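Local coordinates for prolyl 4-hydroxylase (Paramecium bursaria Chlorella virus 1, PDB 5C5T), which probably hydroxylates proline residues of collagen-like sequences, as a metal-dependent dioxygenase that binds 2-oxoglutarate as co-substrate, at residues V126-P131 / S214-I219. Sequence-based numbering, arbitrary orientation.
Sequences VARYKP and SGEKII. With AKG (2-oxoglutaric acid), chain C.
Tyr129 and Lys217 run out next to each other in the same direction from neighbouring antiparallel strands of the double-stranded beta-helix, the jelly-roll fold of 2-oxoglutarate oxygenases, and reach together for the far carboxylate of 2-oxoglutarate. The contact exemplifies how one pair of strands can line a ligand pocket with one face and pack against the rest of the protein with the other. Lys217 is fully extended, its first torsion (chi1 170°) swinging CG to the side opposite the backbone N, and it passes along the tyrosine ring with CD 3.7 Å from Tyr129 CD2. Lys217 NZ donates to O4 of 2-oxoglutarate at 2.7 Å and more weakly to O3, while also bonding to Gly170 O. Tyr129 OH lies 2.7 Å from the same O3 of 2-oxoglutarate, in a weak hydrogen bond, and Thr172 adds a further bond to the ligand. Ile219, on the same face, lays CD1 against the ligand's methylene carbon C3 and near the edge of the tyrosine ring, giving the pocket an apolar side. Beneath these groups, the Ala127–Ile219 and Tyr129–Lys217 pairs are each closed by two backbone hydrogen bonds, which fix the spacing of the ligand-facing residues.

The other face carries Arg128, Ile218 and Glu216. Ile218 packs CG2 against Val126 CG1 at 3.7 Å, and helix 47-59 covers both residues. Arg128 stretches past Ile218 to a salt bridge with Glu216, whose second oxygen, OE2, pairs with Lys162. The guanidinium and carboxylate planes stand 70° apart, and two of the three guanidinium nitrogens converge side-on on one oxygen. Arg128 NE meets Glu216 OE1 on its anti side at 2.8 Å. Arg128 NH2 reaches Glu216 OE1 at 3.2 Å, well out of the carboxylate plane.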
ATOM      1  N   VAL A 126      -8.410  -4.406   0.594  1.00 11.59           N
ATOM      2  CA  VAL A 126      -8.875  -3.430  -0.404  1.00 10.20           C
ATOM      3  C   VAL A 126      -9.657  -2.336   0.338  1.00  9.39           C
ATOM      4  O   VAL A 126     -10.515  -2.638   1.179  1.00 11.58           O
ATOM      5  CB  VAL A 126      -9.722  -4.116  -1.529  1.00 12.19           C
ATOM      6  CG1 VAL A 126     -10.429  -3.077  -2.429  1.00 10.18           C
ATOM      7  CG2 VAL A 126      -8.822  -5.090  -2.351  1.00 13.41           C
ATOM      8  N   ALA A 127      -9.339  -1.064   0.061  1.00  9.15           N
ATOM      9  CA  ALA A 127      -9.983   0.044   0.712  1.00  9.26           C
ATOM     10  C   ALA A 127     -10.543   1.024  -0.296  1.00 11.24           C
ATOM     11  O   ALA A 127      -9.980   1.195  -1.375  1.00 12.01           O
ATOM     12  CB  ALA A 127      -8.974   0.804   1.637  1.00  9.92           C
ATOM     13  N   ARG A 128     -11.604   1.717   0.111  1.00 12.88           N
ATOM     14  CA  ARG A 128     -12.301   2.673  -0.749  1.00 12.63           C
ATOM     15  C   ARG A 128     -12.532   3.990  -0.036  1.00 14.12           C
ATOM     16  O   ARG A 128     -12.870   4.024   1.151  1.00 17.03           O
ATOM     17  CB  ARG A 128     -13.653   2.107  -1.207  1.00 14.35           C
ATOM     18  CG  ARG A 128     -14.513   3.117  -2.034  1.00 19.38           C
ATOM     19  CD  ARG A 128     -15.607   2.361  -2.802  1.00 23.89           C
ATOM     20  NE  ARG A 128     -16.418   3.228  -3.674  1.00 24.62           N
ATOM     21  CZ  ARG A 128     -17.522   3.838  -3.262  1.00 28.74           C
ATOM     22  NH1 ARG A 128     -17.913   3.721  -1.998  1.00 30.28           N
ATOM     23  NH2 ARG A 128     -18.220   4.589  -4.108  1.00 34.40           N
ATOM     24  N   TYR A 129     -12.333   5.065  -0.796  1.00 11.60           N
ATOM     25  CA  TYR A 129     -12.574   6.428  -0.388  1.00 13.92           C
ATOM     26  C   TYR A 129     -13.654   7.083  -1.265  1.00 14.78           C
ATOM     27  O   TYR A 129     -13.494   7.175  -2.495  1.00 16.52           O
ATOM     28  CB  TYR A 129     -11.319   7.272  -0.521  1.00 13.94           C
ATOM     29  CG  TYR A 129     -10.104   6.818   0.216  1.00  9.80           C
ATOM     30  CD1 TYR A 129      -9.832   7.247   1.488  1.00 14.48           C
ATOM     31  CD2 TYR A 129      -9.208   5.951  -0.384  1.00 12.74           C
ATOM     32  CE1 TYR A 129      -8.679   6.840   2.160  1.00 13.32           C
ATOM     33  CE2 TYR A 129      -8.049   5.552   0.268  1.00 11.65           C
ATOM     34  CZ  TYR A 129      -7.804   5.999   1.539  1.00 13.10           C
ATOM     35  OH  TYR A 129      -6.671   5.600   2.184  1.00 15.30           O
ATOM     36  N   LYS A 130     -14.729   7.521  -0.616  1.00 14.27           N
ATOM     37  CA  LYS A 130     -15.705   8.405  -1.215  1.00 21.29           C
ATOM     38  C   LYS A 130     -15.292   9.869  -1.125  1.00 22.06           C
ATOM     39  O   LYS A 130     -14.390  10.246  -0.370  1.00 17.32           O
ATOM     40  CB  LYS A 130     -17.040   8.218  -0.504  1.00 24.74           C
ATOM     41  CG  LYS A 130     -17.631   6.883  -0.683  1.00 24.38           C
ATOM     42  CD  LYS A 130     -18.959   6.779   0.073  1.00 32.27           C
ATOM     43  CE  LYS A 130     -20.040   7.649  -0.576  1.00 35.71           C
ATOM     44  NZ  LYS A 130     -21.022   8.212   0.406  1.00 39.09           N
ATOM     45  N   PRO A 131     -15.947  10.738  -1.907  1.00 22.05           N
ATOM     46  CA  PRO A 131     -15.615  12.145  -1.723  1.00 17.80           C
ATOM     47  C   PRO A 131     -15.668  12.586  -0.236  1.00 17.80           C
ATOM     48  O   PRO A 131     -16.590  12.256   0.489  1.00 20.84           O
ATOM     49  CB  PRO A 131     -16.694  12.835  -2.565  1.00 16.38           C
ATOM     50  CG  PRO A 131     -16.854  11.926  -3.686  1.00 18.18           C
ATOM     51  CD  PRO A 131     -16.943  10.579  -2.982  1.00 24.25           C
ATOM     52  N   SER A 214     -13.527  14.381  -5.895  1.00 18.04           N
ATOM     53  CA  SER A 214     -14.550  13.940  -6.815  1.00 19.51           C
ATOM     54  C   SER A 214     -14.254  12.536  -7.346  1.00 17.39           C
ATOM     55  O   SER A 214     -13.102  12.112  -7.504  1.00 17.84           O
ATOM     56  CB  SER A 214     -14.714  14.927  -7.968  1.00 26.21           C
ATOM     57  OG  SER A 214     -13.653  14.824  -8.874  1.00 25.62           O
ATOM     58  N   GLY A 215     -15.311  11.779  -7.544  1.00 16.78           N
ATOM     59  CA  GLY A 215     -15.152  10.413  -7.997  1.00 14.44           C
ATOM     60  C   GLY A 215     -14.930   9.514  -6.811  1.00 14.76           C
ATOM     61  O   GLY A 215     -15.505   9.747  -5.750  1.00 16.90           O
ATOM     62  N   GLU A 216     -14.104   8.486  -7.010  1.00 14.23           N
ATOM     63  CA  GLU A 216     -13.760   7.581  -5.945  1.00 14.41           C
ATOM     64  C   GLU A 216     -12.351   7.061  -6.121  1.00 13.67           C
ATOM     65  O   GLU A 216     -11.729   7.183  -7.196  1.00 17.00           O
ATOM     66  CB  GLU A 216     -14.763   6.421  -5.900  1.00 20.16           C
ATOM     67  CG  GLU A 216     -14.631   5.506  -7.097  1.00 27.57           C
ATOM     68  CD  GLU A 216     -15.839   4.617  -7.299  1.00 31.30           C
ATOM     69  OE1 GLU A 216     -16.149   3.799  -6.407  1.00 26.20           O
ATOM     70  OE2 GLU A 216     -16.482   4.746  -8.364  1.00 43.63           O
ATOM     71  N   LYS A 217     -11.817   6.551  -5.017  1.00 13.39           N
ATOM     72  CA  LYS A 217     -10.463   6.014  -5.001  1.00 12.63           C
ATOM     73  C   LYS A 217     -10.523   4.625  -4.347  1.00 10.25           C
ATOM     74  O   LYS A 217     -11.066   4.489  -3.247  1.00 13.17           O
ATOM     75  CB  LYS A 217      -9.506   6.940  -4.236  1.00 13.00           C
ATOM     76  CG  LYS A 217      -8.107   6.391  -3.943  1.00 13.51           C
ATOM     77  CD  LYS A 217      -7.313   7.464  -3.202  1.00 12.64           C
ATOM     78  CE  LYS A 217      -5.952   6.964  -2.762  1.00 14.22           C
ATOM     79  NZ  LYS A 217      -5.272   7.964  -1.912  1.00 11.77           N
ATOM     80  N   ILE A 218      -9.973   3.630  -5.023  1.00  9.58           N
ATOM     81  CA  ILE A 218      -9.905   2.269  -4.487  1.00 10.68           C
ATOM     82  C   ILE A 218      -8.448   1.787  -4.608  1.00  8.39           C
ATOM     83  O   ILE A 218      -7.856   1.890  -5.698  1.00  9.29           O
ATOM     84  CB  ILE A 218     -10.890   1.318  -5.196  1.00 10.50           C
ATOM     85  CG1 ILE A 218     -12.285   1.941  -5.240  1.00 13.91           C
ATOM     86  CG2 ILE A 218     -10.864  -0.030  -4.499  1.00  9.02           C
ATOM     87  CD1 ILE A 218     -13.316   1.073  -5.905  1.00 14.66           C
ATOM     88  N   ILE A 219      -7.902   1.272  -3.493  1.00  9.64           N
ATOM     89  CA  ILE A 219      -6.570   0.707  -3.435  1.00  9.98           C
ATOM     90  C   ILE A 219      -6.576  -0.741  -2.915  1.00  8.77           C
ATOM     91  O   ILE A 219      -7.508  -1.194  -2.214  1.00 10.72           O
ATOM     92  CB  ILE A 219      -5.683   1.596  -2.544  1.00 11.70           C
ATOM     93  CG1 ILE A 219      -6.211   1.616  -1.124  1.00 12.35           C
ATOM     94  CG2 ILE A 219      -5.586   2.981  -3.172  1.00 10.56           C
ATOM     95  CD1 ILE A 219      -5.323   2.379  -0.158  1.00 12.65           C
TER
HETATM   96  C1  AKG C 301      -2.808   2.850   4.029  1.00 16.23           C
HETATM   97  O1  AKG C 301      -3.872   2.210   3.763  1.00 13.88           O
HETATM   98  O2  AKG C 301      -2.102   2.469   5.000  1.00 15.54           O
HETATM   99  C2  AKG C 301      -2.476   4.104   3.270  1.00 14.15           C
HETATM  100  O5  AKG C 301      -1.640   4.831   3.733  1.00 13.64           O
HETATM  101  C3  AKG C 301      -3.209   4.427   1.957  1.00 13.86           C
HETATM  102  C4  AKG C 301      -2.665   5.663   1.289  1.00 15.16           C
HETATM  103  C5  AKG C 301      -3.595   6.202   0.233  1.00 16.70           C
HETATM  104  O3  AKG C 301      -4.833   5.961   0.294  1.00 15.10           O
HETATM  105  O4  AKG C 301      -3.110   6.878  -0.724  1.00 14.07           O